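Acetyl-CoA acetyltransferase (Mycobacterium smegmatis, PDB 4EGV) is a monomeric type 1 thiolase-like protein with the thiolase fold and a probable acyltransferase activity. Local coordinates at residues 23-28 with 390-395; 127-132 with 275-280; 197-202 with 211-216; 219-224 with 373-378; 300-305 with 320-325. One frame throughout, in Å; residues are numbered along the deposited sequence.

Contact 1. Residues 23-28 with 390-395; sequences VGVGQF and EAVNEM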
# COMPACT_ATOMS: atom_id res chain seq x y z
N VAL A 23 5.56 12.02 18.12
CA VAL A 23 5.10 13.18 18.89
C VAL A 23 4.26 14.21 18.15
O VAL A 23 3.44 14.87 18.78
CB VAL A 23 6.18 13.87 19.71
CG1 VAL A 23 6.79 12.88 20.65
CG2 VAL A 23 7.21 14.53 18.83
N GLY A 24 4.44 14.30 16.83
CA GLY A 24 3.71 15.26 16.04
C GLY A 24 3.37 14.69 14.69
O GLY A 24 4.21 14.07 14.05
N VAL A 25 2.14 14.91 14.25
CA VAL A 25 1.71 14.45 12.93
C VAL A 25 1.12 15.63 12.15
O VAL A 25 0.53 16.56 12.73
CB VAL A 25 0.73 13.20 13.00
CG1 VAL A 25 1.42 12.02 13.60
CG2 VAL A 25 -0.52 13.48 13.76
N GLY A 26 1.27 15.63 10.85
CA GLY A 26 0.75 16.75 10.11
C GLY A 26 0.17 16.37 8.81
O GLY A 26 0.74 15.62 8.10
N GLN A 27 -0.99 16.92 8.51
CA GLN A 27 -1.59 16.75 7.17
C GLN A 27 -1.91 18.08 6.51
O GLN A 27 -2.18 19.03 7.17
CB GLN A 27 -2.82 15.89 7.28
CG GLN A 27 -2.50 14.46 7.38
CD GLN A 27 -3.70 13.64 7.63
OE1 GLN A 27 -4.18 13.55 8.77
NE2 GLN A 27 -4.20 13.00 6.57
N PHE A 28 -1.88 18.14 5.20
CA PHE A 28 -2.27 19.33 4.49
C PHE A 28 -2.81 19.02 3.12
O PHE A 28 -2.24 18.19 2.41
CB PHE A 28 -1.08 20.25 4.33
CG PHE A 28 -1.40 21.55 3.66
CD1 PHE A 28 -2.07 22.54 4.35
CD2 PHE A 28 -1.01 21.79 2.34
CE1 PHE A 28 -2.35 23.76 3.76
CE2 PHE A 28 -1.29 22.99 1.73
CZ PHE A 28 -1.96 24.00 2.43
N GLU A 390 -3.57 9.55 10.87
CA GLU A 390 -4.91 9.27 11.38
C GLU A 390 -4.90 8.26 12.54
O GLU A 390 -5.65 8.44 13.51
CB GLU A 390 -5.88 8.80 10.29
CG GLU A 390 -6.41 9.84 9.35
CD GLU A 390 -6.88 11.15 9.98
OE1 GLU A 390 -7.16 11.21 11.21
OE2 GLU A 390 -6.97 12.15 9.21
N ALA A 391 -4.09 7.21 12.40
CA ALA A 391 -3.81 6.24 13.46
C ALA A 391 -3.34 6.87 14.72
O ALA A 391 -3.86 6.57 15.76
CB ALA A 391 -2.80 5.22 13.03
N VAL A 392 -2.35 7.74 14.62
CA VAL A 392 -1.78 8.46 15.78
C VAL A 392 -2.78 9.37 16.49
O VAL A 392 -2.80 9.39 17.67
CB VAL A 392 -0.50 9.26 15.39
CG1 VAL A 392 -0.25 10.38 16.32
CG2 VAL A 392 0.72 8.36 15.32
N ASN A 393 -3.61 10.10 15.75
CA ASN A 393 -4.70 10.90 16.31
C ASN A 393 -5.79 10.10 17.00
O ASN A 393 -6.28 10.50 18.04
CB ASN A 393 -5.42 11.75 15.21
CG ASN A 393 -4.60 12.94 14.72
OD1 ASN A 393 -3.90 13.59 15.49
ND2 ASN A 393 -4.67 13.21 13.43
N GLU A 394 -6.21 9.02 16.35
CA GLU A 394 -7.27 8.17 16.83
C GLU A 394 -6.82 7.47 18.10
O GLU A 394 -7.64 7.20 18.97
CB GLU A 394 -7.68 7.18 15.74
CG GLU A 394 -9.14 6.71 15.83
CD GLU A 394 -10.20 7.70 15.21
OE1 GLU A 394 -10.53 8.74 15.85
OE2 GLU A 394 -10.73 7.39 14.11
N MSE A 395 -5.52 7.20 18.21
CA MSE A 395 -4.93 6.56 19.41
C MSE A 395 -4.73 7.48 20.62
O MSE A 395 -4.78 7.02 21.76
CB MSE A 395 -3.65 5.79 19.06
CG MSE A 395 -3.90 4.54 18.25
SE MSE A 395 -5.45 3.38 18.84
CE MSE A 395 -7.05 4.00 17.87
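V25 of strand 23-28 faces V392 of helix 390-395, with the short segment axes 8.9 Å apart at closest approach and their directions 125° apart. The centre of the contact is apolar. CG1 of V25 meets CG1 of V392 at 3.6 Å and also lies near CB of V392. The second branch of V25 reaches further along the helix, where CG2 is 3.8 Å from OD1 of N393; the two side chains run alongside, pointing opposite ways, so the asparagine flanks the valine pair with its amide oxygen. The chi1 of V392, 156°, sets CG1 anti to the backbone N, and this is the branch that comes down on V25. One strand step of two residues further, Q27 carries an extended chain whose amide crosses the E390 side chain at about a right angle, the amide and carboxylate planes 66° apart. E390 starts out away from the strand and bends at chi2 to bring its carboxylate round. Within the sheet, V23 and G24 both face L276 of strand 271-279 in a classic beta bulge, and V25 N is hydrogen-bonded to OD2 of D56. The contact lays helix 383-397 over one face of the mixed sheet of the thiolase fold; its chemistry grades from aliphatic at V25 and V392 to polar at the partly exposed E390 and N393.

Contact 2. Residues 127-132 with 275-280; sequences GKIAAG and LLMMSV
I129 carries the helix-to-sheet packing between segment 127-132 and segment 275-280, laying the C-terminal end of helix 117-130 against the end of strand 271-279 in the mixed sheet of the thiolase fold. The apolar contacts divide between two branches of the isoleucine. CD1 lies 4.0 Å from CG of M277, a selenomethionine, and the two side chains cross obliquely; V137 of the neighbouring strand 136-143 also touches I129. CG2 sits anti to the backbone N of its own residue (chi1 of I129 is -80° for CG1), which turns this methyl to S279, where it is 3.8 Å from CB. Contacts with the strand backbone come next: CD1 lies 4.0 Å from the N of M278 and CG2 lies 3.7 Å from the N of S279. No hydrogen bond joins the two segments. The polar work is done by S279 at the N-cap of helix 280-286, where its side chain caps a backbone N just beyond V280. The S279 hydroxyl stands between its own backbone N and carbonyl carbon, chi1 60°, and its OG is hydrogen-bonded to OG of S282.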
# COMPACT_ATOMS: atom_id res chain seq x y z
N GLY A 127 13.77 1.98 15.02
CA GLY A 127 14.92 1.13 15.33
C GLY A 127 16.22 1.87 15.58
O GLY A 127 16.98 1.45 16.41
N LYS A 128 16.45 2.95 14.85
CA LYS A 128 17.68 3.71 14.96
C LYS A 128 17.64 4.65 16.13
O LYS A 128 18.68 4.99 16.68
CB LYS A 128 17.99 4.48 13.68
CG LYS A 128 18.52 3.61 12.55
CD LYS A 128 18.69 4.39 11.27
CE LYS A 128 19.21 3.49 10.18
NZ LYS A 128 19.82 4.33 9.13
N ILE A 129 16.44 5.08 16.50
CA ILE A 129 16.26 5.86 17.70
C ILE A 129 16.46 4.98 18.94
O ILE A 129 17.06 5.45 19.91
CB ILE A 129 14.91 6.63 17.76
CG1 ILE A 129 14.97 7.91 16.94
CG2 ILE A 129 14.55 6.98 19.20
CD1 ILE A 129 13.62 8.42 16.50
N ALA A 130 16.05 3.71 18.87
CA ALA A 130 16.18 2.75 19.94
C ALA A 130 17.62 2.39 20.27
O ALA A 130 17.95 2.16 21.38
CB ALA A 130 15.41 1.55 19.61
N ALA A 131 18.46 2.38 19.27
CA ALA A 131 19.87 2.22 19.42
C ALA A 131 20.56 3.58 19.57
O ALA A 131 19.95 4.59 19.75
CB ALA A 131 20.40 1.47 18.27
N GLY A 132 21.88 3.56 19.48
CA GLY A 132 22.66 4.78 19.57
C GLY A 132 22.92 5.34 18.18
O GLY A 132 24.04 5.27 17.67
N LEU A 275 5.60 13.18 9.75
CA LEU A 275 5.65 12.59 11.09
C LEU A 275 6.87 13.01 11.89
O LEU A 275 7.98 12.93 11.44
CB LEU A 275 5.60 11.04 11.02
CG LEU A 275 4.57 10.37 10.09
CD1 LEU A 275 4.93 8.92 9.80
CD2 LEU A 275 3.16 10.50 10.63
N LEU A 276 6.66 13.44 13.11
CA LEU A 276 7.73 13.80 13.98
C LEU A 276 7.92 12.75 15.06
O LEU A 276 7.01 12.45 15.78
CB LEU A 276 7.45 15.17 14.56
CG LEU A 276 8.46 15.90 15.45
CD1 LEU A 276 9.88 16.14 14.80
CD2 LEU A 276 7.79 17.17 15.92
N MSE A 277 9.12 12.22 15.16
CA MSE A 277 9.43 11.09 16.00
C MSE A 277 10.68 11.37 16.80
O MSE A 277 11.58 12.06 16.34
CB MSE A 277 9.69 9.92 15.11
CG MSE A 277 9.65 8.56 15.80
SE MSE A 277 9.99 7.07 14.51
CE MSE A 277 9.12 7.86 12.96
N MSE A 278 10.75 10.81 17.99
CA MSE A 278 11.77 11.16 18.98
C MSE A 278 12.00 10.03 19.97
O MSE A 278 11.15 9.18 20.14
CB MSE A 278 11.28 12.35 19.81
CG MSE A 278 11.75 13.70 19.45
SE MSE A 278 10.78 15.06 20.52
CE MSE A 278 9.70 13.82 21.49
N SER A 279 13.12 10.09 20.67
CA SER A 279 13.33 9.32 21.87
C SER A 279 12.52 9.97 22.96
O SER A 279 12.36 11.16 22.99
CB SER A 279 14.81 9.27 22.24
OG SER A 279 15.35 10.55 22.45
N VAL A 280 12.00 9.16 23.85
CA VAL A 280 11.30 9.62 25.04
C VAL A 280 12.13 10.65 25.86
O VAL A 280 11.59 11.59 26.44
CB VAL A 280 10.80 8.34 25.80
CG1 VAL A 280 10.90 8.41 27.31
CG2 VAL A 280 9.44 7.94 25.30

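Contact 3. Residues 197-202 with 211-216; sequences LLENAR and ADYRLA
Y213 reaches from helix 210-230 with its hydroxyl to two charged side chains of helix 191-206, E199 and R202. The phenol donates to the carboxylate, with Y213 OH modelled a very short 2.5 Å from E199 OE1, a value that says nothing of the bond's strength; this oxygen lies at the edge of the ring and in its plane, and the carboxylate itself is turned 55° from that plane. The same hydroxyl accepts a weak bond from the arginine, R202 NH1 to Y213 OH at 3.2 Å with an angle of 149° at the hydrogen. Thus the phenolic oxygen is both donor and acceptor. NH1 also comes within 3.1 Å of Y213 CE1, at a slant to the ring, while CZ of the tyrosine lies at the edge of the guanidinium. Beside the hydroxyl, CG of E199 packs 3.5 Å from Y213 CE2. E199 gets its carboxylate there by a bend at chi2 (92°), whereas R202 runs straight out from CG to NE. A second shell holds both charged ends: R202 NE makes a salt bridge with OD2 of D355 and its guanidinium a cation-pi contact with F351, and E199 OE2 is hydrogen-bonded to the hydroxyl of Y259. These buried charges therefore have several partners. Helix 348-357, carrying F351 and D355, lies beside the junction, and strand 453-463 of the C-terminal region packs against helix 191-206 through T459 and T461.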
# COMPACT_ATOMS: atom_id res chain seq x y z
N LEU A 197 -4.44 -8.86 -13.01
CA LEU A 197 -4.03 -10.25 -13.08
C LEU A 197 -4.12 -10.96 -11.71
O LEU A 197 -4.50 -12.13 -11.60
CB LEU A 197 -2.60 -10.36 -13.62
CG LEU A 197 -2.43 -10.12 -15.12
CD1 LEU A 197 -1.07 -9.64 -15.52
CD2 LEU A 197 -2.87 -11.29 -15.93
N LEU A 198 -3.76 -10.25 -10.65
CA LEU A 198 -3.77 -10.77 -9.30
C LEU A 198 -5.15 -10.97 -8.80
O LEU A 198 -5.45 -11.90 -8.15
CB LEU A 198 -3.06 -9.80 -8.34
CG LEU A 198 -1.58 -9.91 -8.00
CD1 LEU A 198 -0.75 -10.14 -9.17
CD2 LEU A 198 -1.11 -8.76 -7.26
N GLU A 199 -5.98 -10.01 -9.10
CA GLU A 199 -7.37 -10.04 -8.81
C GLU A 199 -8.14 -11.12 -9.54
O GLU A 199 -9.01 -11.66 -8.97
CB GLU A 199 -7.93 -8.67 -9.09
CG GLU A 199 -9.13 -8.34 -8.33
CD GLU A 199 -8.89 -7.62 -7.05
OE1 GLU A 199 -9.34 -8.12 -6.04
OE2 GLU A 199 -8.31 -6.56 -7.04
N ASN A 200 -7.79 -11.45 -10.77
CA ASN A 200 -8.43 -12.52 -11.49
C ASN A 200 -7.88 -13.87 -11.08
O ASN A 200 -8.54 -14.85 -11.15
CB ASN A 200 -8.33 -12.30 -12.98
CG ASN A 200 -9.33 -11.37 -13.48
OD1 ASN A 200 -10.39 -11.28 -12.99
ND2 ASN A 200 -8.99 -10.65 -14.48
N ALA A 201 -6.66 -13.88 -10.60
CA ALA A 201 -6.08 -15.08 -9.99
C ALA A 201 -6.73 -15.48 -8.64
O ALA A 201 -6.82 -16.67 -8.32
CB ALA A 201 -4.58 -14.95 -9.87
N ARG A 202 -7.18 -14.50 -7.87
CA ARG A 202 -7.86 -14.73 -6.61
C ARG A 202 -9.28 -15.18 -6.87
O ARG A 202 -9.85 -15.99 -6.13
CB ARG A 202 -7.86 -13.46 -5.76
CG ARG A 202 -8.47 -13.60 -4.40
CD ARG A 202 -8.51 -12.31 -3.64
NE ARG A 202 -9.29 -12.48 -2.43
CZ ARG A 202 -10.60 -12.25 -2.33
NH1 ARG A 202 -11.26 -11.81 -3.38
NH2 ARG A 202 -11.24 -12.46 -1.18
N ALA A 211 -19.49 -11.85 -12.17
CA ALA A 211 -20.46 -10.95 -11.54
C ALA A 211 -20.45 -11.02 -10.03
O ALA A 211 -20.64 -10.00 -9.39
CB ALA A 211 -21.88 -11.20 -12.07
N ASP A 212 -20.23 -12.21 -9.47
CA ASP A 212 -20.14 -12.41 -8.02
C ASP A 212 -18.94 -11.67 -7.38
O ASP A 212 -19.06 -11.04 -6.33
CB ASP A 212 -20.04 -13.91 -7.70
CG ASP A 212 -21.41 -14.57 -7.38
OD1 ASP A 212 -22.42 -13.86 -7.16
OD2 ASP A 212 -21.46 -15.83 -7.34
N TYR A 213 -17.80 -11.78 -8.06
CA TYR A 213 -16.57 -11.14 -7.64
C TYR A 213 -16.69 -9.64 -7.76
O TYR A 213 -16.25 -8.90 -6.91
CB TYR A 213 -15.41 -11.63 -8.48
CG TYR A 213 -14.10 -11.32 -7.84
CD1 TYR A 213 -13.54 -12.17 -6.88
CD2 TYR A 213 -13.40 -10.16 -8.17
CE1 TYR A 213 -12.34 -11.87 -6.29
CE2 TYR A 213 -12.20 -9.84 -7.58
CZ TYR A 213 -11.67 -10.69 -6.64
OH TYR A 213 -10.47 -10.34 -6.07
N ARG A 214 -17.32 -9.18 -8.83
CA ARG A 214 -17.54 -7.76 -8.96
C ARG A 214 -18.39 -7.21 -7.80
O ARG A 214 -18.18 -6.08 -7.37
CB ARG A 214 -18.12 -7.43 -10.33
CG ARG A 214 -18.15 -5.95 -10.59
CD ARG A 214 -17.84 -5.48 -11.97
NE ARG A 214 -18.93 -5.47 -12.94
CZ ARG A 214 -18.94 -6.21 -14.04
NH1 ARG A 214 -17.95 -7.03 -14.32
NH2 ARG A 214 -19.93 -6.14 -14.88
N LEU A 215 -19.29 -8.02 -7.26
CA LEU A 215 -20.09 -7.62 -6.10
C LEU A 215 -19.25 -7.56 -4.83
O LEU A 215 -19.41 -6.65 -4.01
CB LEU A 215 -21.30 -8.56 -5.92
CG LEU A 215 -22.21 -8.42 -4.69
CD1 LEU A 215 -23.16 -7.25 -4.81
CD2 LEU A 215 -22.97 -9.70 -4.41
N ALA A 216 -18.35 -8.54 -4.68
CA ALA A 216 -17.49 -8.57 -3.52
C ALA A 216 -16.63 -7.31 -3.44
O ALA A 216 -16.50 -6.72 -2.37
CB ALA A 216 -16.62 -9.83 -3.54

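Contact 4. Residues 219-224 with 373-378; sequences ELFAPF and LPFFGG
F375 of helix 373-376 pushes its ring against F221 and F224, which lie one turn apart on helix 210-230. Its CB leaves the backbone toward that helix, and chi1 of -42° sets CG anti to the carbonyl carbon. CD2, the first ring atom to meet the other segment, lies 4.0 Å from CB of F224. CE2 comes next, 3.8 Å from the same F224 CB and 3.6 Å from the carbonyl oxygen of F221, approached obliquely to the F375 ring. At the tip, CZ is 3.7 Å from CD2 of F221. The two rings form an offset T-shaped pair: the edge of F375 points to the face of F221, with centroids 5.6 Å apart and planes at 75°. P374 supports both rings. Its CG lies 3.8 Å from F221 CE2, and its CB stands over the centre of one face of F375. F224 touches through CB; its ring turns off toward S344. Further along helix 210-230, S225 and A228 also touch F375, and L245 of helix 242-246 touches F221. No hydrogen bond links the two segments: aromatic rings, a proline and one backbone carbonyl oxygen make up the interface, so shape and dispersion join the short helix to the long one, in a largely apolar contact where C-H groups of the F375 ring come close to F221 O.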
# COMPACT_ATOMS: atom_id res chain seq x y z
N GLU A 219 -18.65 -4.31 -2.51
CA GLU A 219 -19.02 -4.39 -1.08
C GLU A 219 -17.88 -4.13 -0.12
O GLU A 219 -18.10 -3.69 1.01
CB GLU A 219 -19.69 -5.72 -0.74
CG GLU A 219 -21.18 -5.69 -1.05
CD GLU A 219 -21.95 -6.89 -0.53
OE1 GLU A 219 -21.50 -8.05 -0.69
OE2 GLU A 219 -23.06 -6.66 0.01
N LEU A 220 -16.68 -4.41 -0.59
CA LEU A 220 -15.47 -4.05 0.10
C LEU A 220 -15.25 -2.53 0.06
O LEU A 220 -14.97 -1.92 1.10
CB LEU A 220 -14.29 -4.79 -0.53
CG LEU A 220 -12.93 -4.51 0.09
CD1 LEU A 220 -12.83 -5.17 1.39
CD2 LEU A 220 -11.89 -4.97 -0.83
N PHE A 221 -15.42 -1.93 -1.12
CA PHE A 221 -15.03 -0.53 -1.35
C PHE A 221 -16.01 0.58 -0.99
O PHE A 221 -15.58 1.73 -0.80
CB PHE A 221 -14.57 -0.33 -2.80
CG PHE A 221 -13.08 -0.44 -2.99
CD1 PHE A 221 -12.29 -1.19 -2.14
CD2 PHE A 221 -12.48 0.18 -4.08
CE1 PHE A 221 -10.94 -1.29 -2.34
CE2 PHE A 221 -11.12 0.05 -4.29
CZ PHE A 221 -10.35 -0.67 -3.41
N ALA A 222 -17.31 0.25 -0.91
CA ALA A 222 -18.33 1.27 -0.61
C ALA A 222 -18.16 1.88 0.79
O ALA A 222 -18.22 3.11 0.94
CB ALA A 222 -19.73 0.77 -0.85
N PRO A 223 -17.93 1.02 1.82
CA PRO A 223 -17.61 1.53 3.15
C PRO A 223 -16.36 2.42 3.20
O PRO A 223 -16.30 3.34 4.01
CB PRO A 223 -17.37 0.24 3.96
CG PRO A 223 -18.07 -0.80 3.25
CD PRO A 223 -18.10 -0.44 1.83
N PHE A 224 -15.37 2.12 2.36
CA PHE A 224 -14.23 3.02 2.10
C PHE A 224 -14.60 4.45 1.64
O PHE A 224 -14.16 5.42 2.25
CB PHE A 224 -13.29 2.38 1.08
CG PHE A 224 -12.43 1.33 1.64
CD1 PHE A 224 -11.06 1.49 1.66
CD2 PHE A 224 -12.97 0.20 2.17
CE1 PHE A 224 -10.24 0.50 2.20
CE2 PHE A 224 -12.15 -0.78 2.73
CZ PHE A 224 -10.80 -0.63 2.73
N LEU A 373 -7.57 4.77 -1.21
CA LEU A 373 -6.86 5.38 -2.32
C LEU A 373 -7.66 5.93 -3.48
O LEU A 373 -7.55 7.09 -3.81
CB LEU A 373 -5.72 4.52 -2.81
CG LEU A 373 -4.39 5.13 -2.46
CD1 LEU A 373 -3.33 4.24 -2.76
CD2 LEU A 373 -4.16 6.43 -3.09
N PRO A 374 -8.46 5.14 -4.13
CA PRO A 374 -9.21 5.78 -5.15
C PRO A 374 -9.77 7.06 -4.53
O PRO A 374 -9.54 8.13 -5.05
CB PRO A 374 -10.30 4.78 -5.47
CG PRO A 374 -9.85 3.60 -4.95
CD PRO A 374 -9.06 3.86 -3.79
N PHE A 375 -10.47 6.91 -3.41
CA PHE A 375 -11.40 7.89 -2.90
C PHE A 375 -10.79 9.06 -2.19
O PHE A 375 -11.22 10.14 -2.31
CB PHE A 375 -12.46 7.23 -2.02
CG PHE A 375 -12.98 5.94 -2.55
CD1 PHE A 375 -13.84 5.91 -3.59
CD2 PHE A 375 -12.58 4.75 -2.02
CE1 PHE A 375 -14.28 4.72 -4.08
CE2 PHE A 375 -13.02 3.61 -2.50
CZ PHE A 375 -13.87 3.58 -3.52
N PHE A 376 -9.77 8.80 -1.41
CA PHE A 376 -9.05 9.80 -0.64
C PHE A 376 -8.29 10.78 -1.53
O PHE A 376 -8.20 11.95 -1.19
CB PHE A 376 -8.11 9.14 0.39
CG PHE A 376 -7.30 10.13 1.22
CD1 PHE A 376 -7.91 10.97 2.15
CD2 PHE A 376 -5.91 10.22 1.08
CE1 PHE A 376 -7.16 11.86 2.92
CE2 PHE A 376 -5.16 11.11 1.85
CZ PHE A 376 -5.80 11.95 2.75
N GLY A 377 -7.78 10.29 -2.66
CA GLY A 377 -7.00 11.06 -3.60
C GLY A 377 -5.53 10.74 -3.49
O GLY A 377 -5.02 10.49 -2.38
N GLY A 378 -4.85 10.75 -4.62
CA GLY A 378 -3.41 10.53 -4.63
C GLY A 378 -2.99 9.42 -5.55
O GLY A 378 -3.80 8.61 -5.92

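Contact 5. Residues 300-305 with 320-325; sequences ADMKEP and VTAVNE
In M302, a selenomethionine, chi1 (-68°) sets CG anti to the carbonyl carbon, 3.5 Å from CB of A322; the bends at chi2 and chi3 then carry SE and CE away from that methyl. On the helix, chi1 of 168° in E325 sends CG anti to the backbone N and alongside the strand, 3.8 Å from CB of A300. A300 is the second point of close approach: its methyl lies 3.3 Å from the carbonyl oxygen of A322 and 4.2 Å from CB of A322. With alanines facing each other, the two CA atoms come to 5.1 Å, and the short axes of strand 300-303 and helix 320-325 run nearly antiparallel, at 166°. The helix follows the strand in the chain and folds back over it, on the way to strand 337-342 of the same sheet. V417 of the adjoining strand 414-421 also touches A322. The far end of E325 is polar: OE2 makes a salt bridge with R328 and a hydrogen bond with N of N431. The aliphatic part of this glutamate therefore joins the alanine and selenomethionine surface while its buried charge is met by other groups, and no hydrogen bond crosses between the strand and helix segments.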
# COMPACT_ATOMS: atom_id res chain seq x y z
N ALA A 300 6.67 -4.92 11.07
CA ALA A 300 7.36 -5.89 10.22
C ALA A 300 7.44 -5.36 8.79
O ALA A 300 6.64 -4.55 8.39
CB ALA A 300 6.69 -7.24 10.28
N ASP A 301 8.47 -5.78 8.06
CA ASP A 301 8.63 -5.46 6.65
C ASP A 301 8.86 -6.75 5.83
O ASP A 301 9.83 -7.46 6.04
CB ASP A 301 9.78 -4.45 6.41
CG ASP A 301 9.74 -3.21 7.35
OD1 ASP A 301 8.76 -2.42 7.33
OD2 ASP A 301 10.71 -3.00 8.10
N MSE A 302 7.96 -7.04 4.90
CA MSE A 302 8.10 -8.20 4.06
C MSE A 302 8.17 -7.89 2.58
O MSE A 302 7.83 -6.81 2.17
CB MSE A 302 6.99 -9.20 4.36
CG MSE A 302 7.09 -9.85 5.76
SE MSE A 302 8.68 -10.96 6.07
CE MSE A 302 8.47 -12.29 4.63
N LYS A 303 8.64 -8.86 1.80
CA LYS A 303 8.81 -8.69 0.36
C LYS A 303 8.50 -9.97 -0.40
O LYS A 303 8.92 -11.03 0.02
CB LYS A 303 10.24 -8.25 0.07
CG LYS A 303 10.60 -8.20 -1.42
CD LYS A 303 12.09 -7.96 -1.63
CE LYS A 303 12.46 -6.60 -0.99
NZ LYS A 303 13.83 -6.47 -0.44
N GLU A 304 7.76 -9.88 -1.51
CA GLU A 304 7.53 -11.00 -2.44
C GLU A 304 8.60 -11.13 -3.54
O GLU A 304 9.36 -10.20 -3.78
CB GLU A 304 6.17 -10.88 -3.08
CG GLU A 304 5.02 -10.92 -2.11
CD GLU A 304 4.58 -12.36 -1.70
OE1 GLU A 304 5.10 -13.38 -2.22
OE2 GLU A 304 3.68 -12.47 -0.84
N PRO A 305 8.70 -12.32 -4.17
CA PRO A 305 9.52 -12.48 -5.38
C PRO A 305 8.75 -11.96 -6.59
O PRO A 305 7.58 -11.68 -6.46
CB PRO A 305 9.75 -13.99 -5.45
CG PRO A 305 8.62 -14.60 -4.67
CD PRO A 305 8.26 -13.62 -3.62
N VAL A 320 0.72 -11.19 4.79
CA VAL A 320 0.04 -11.74 5.92
C VAL A 320 1.04 -12.02 7.03
O VAL A 320 0.79 -11.72 8.18
CB VAL A 320 -0.66 -13.05 5.51
CG1 VAL A 320 -1.39 -13.70 6.69
CG2 VAL A 320 -1.59 -12.82 4.32
N THR A 321 2.18 -12.57 6.65
CA THR A 321 3.27 -12.82 7.56
C THR A 321 3.72 -11.54 8.26
O THR A 321 3.97 -11.56 9.47
CB THR A 321 4.45 -13.47 6.83
OG1 THR A 321 3.99 -14.63 6.16
CG2 THR A 321 5.56 -13.91 7.81
N ALA A 322 3.79 -10.44 7.51
CA ALA A 322 4.15 -9.14 8.06
C ALA A 322 3.15 -8.72 9.08
O ALA A 322 3.53 -8.28 10.15
CB ALA A 322 4.30 -8.07 6.98
N VAL A 323 1.87 -8.85 8.76
CA VAL A 323 0.80 -8.55 9.70
C VAL A 323 0.90 -9.37 10.97
O VAL A 323 0.82 -8.83 12.06
CB VAL A 323 -0.58 -8.71 9.07
CG1 VAL A 323 -1.67 -8.77 10.11
CG2 VAL A 323 -0.86 -7.57 8.09
N ASN A 324 1.11 -10.67 10.83
CA ASN A 324 1.18 -11.56 11.98
C ASN A 324 2.39 -11.35 12.86
O ASN A 324 2.28 -11.43 14.08
CB ASN A 324 1.07 -13.02 11.57
CG ASN A 324 -0.36 -13.45 11.33
OD1 ASN A 324 -1.29 -12.91 11.94
ND2 ASN A 324 -0.55 -14.42 10.43
N GLU A 325 3.54 -11.08 12.26
CA GLU A 325 4.77 -10.75 12.98
C GLU A 325 4.66 -9.41 13.73
O GLU A 325 5.15 -9.27 14.86
CB GLU A 325 5.97 -10.79 12.04
CG GLU A 325 7.28 -10.20 12.57
CD GLU A 325 7.91 -11.00 13.70
OE1 GLU A 325 7.48 -12.13 13.95
OE2 GLU A 325 8.84 -10.50 14.35

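How the contacts relate
Contacts 1, 2 and 5 share the nine-stranded mixed sheet through strands 20-29, 271-279 and 294-303, the first lying between the other two. Contacts 1 and 2 have centres about 17 Å apart and touch directly through the strand pairing at L276; the centre of contact 5 is about 24 Å from that of contact 1 and about 23 Å from that of contact 2. Contacts 3 and 4 share helix 210-230, their centres about 17 Å apart, while the centres of contacts 2 and 3 are about 42 Å apart. Along the chain, contact 1 encloses all the others and contact 2 encloses contact 3; contact 4 alternates with contact 2 and encloses contact 5. Distant sequence thus closes onto one sheet, with a helical region beside it.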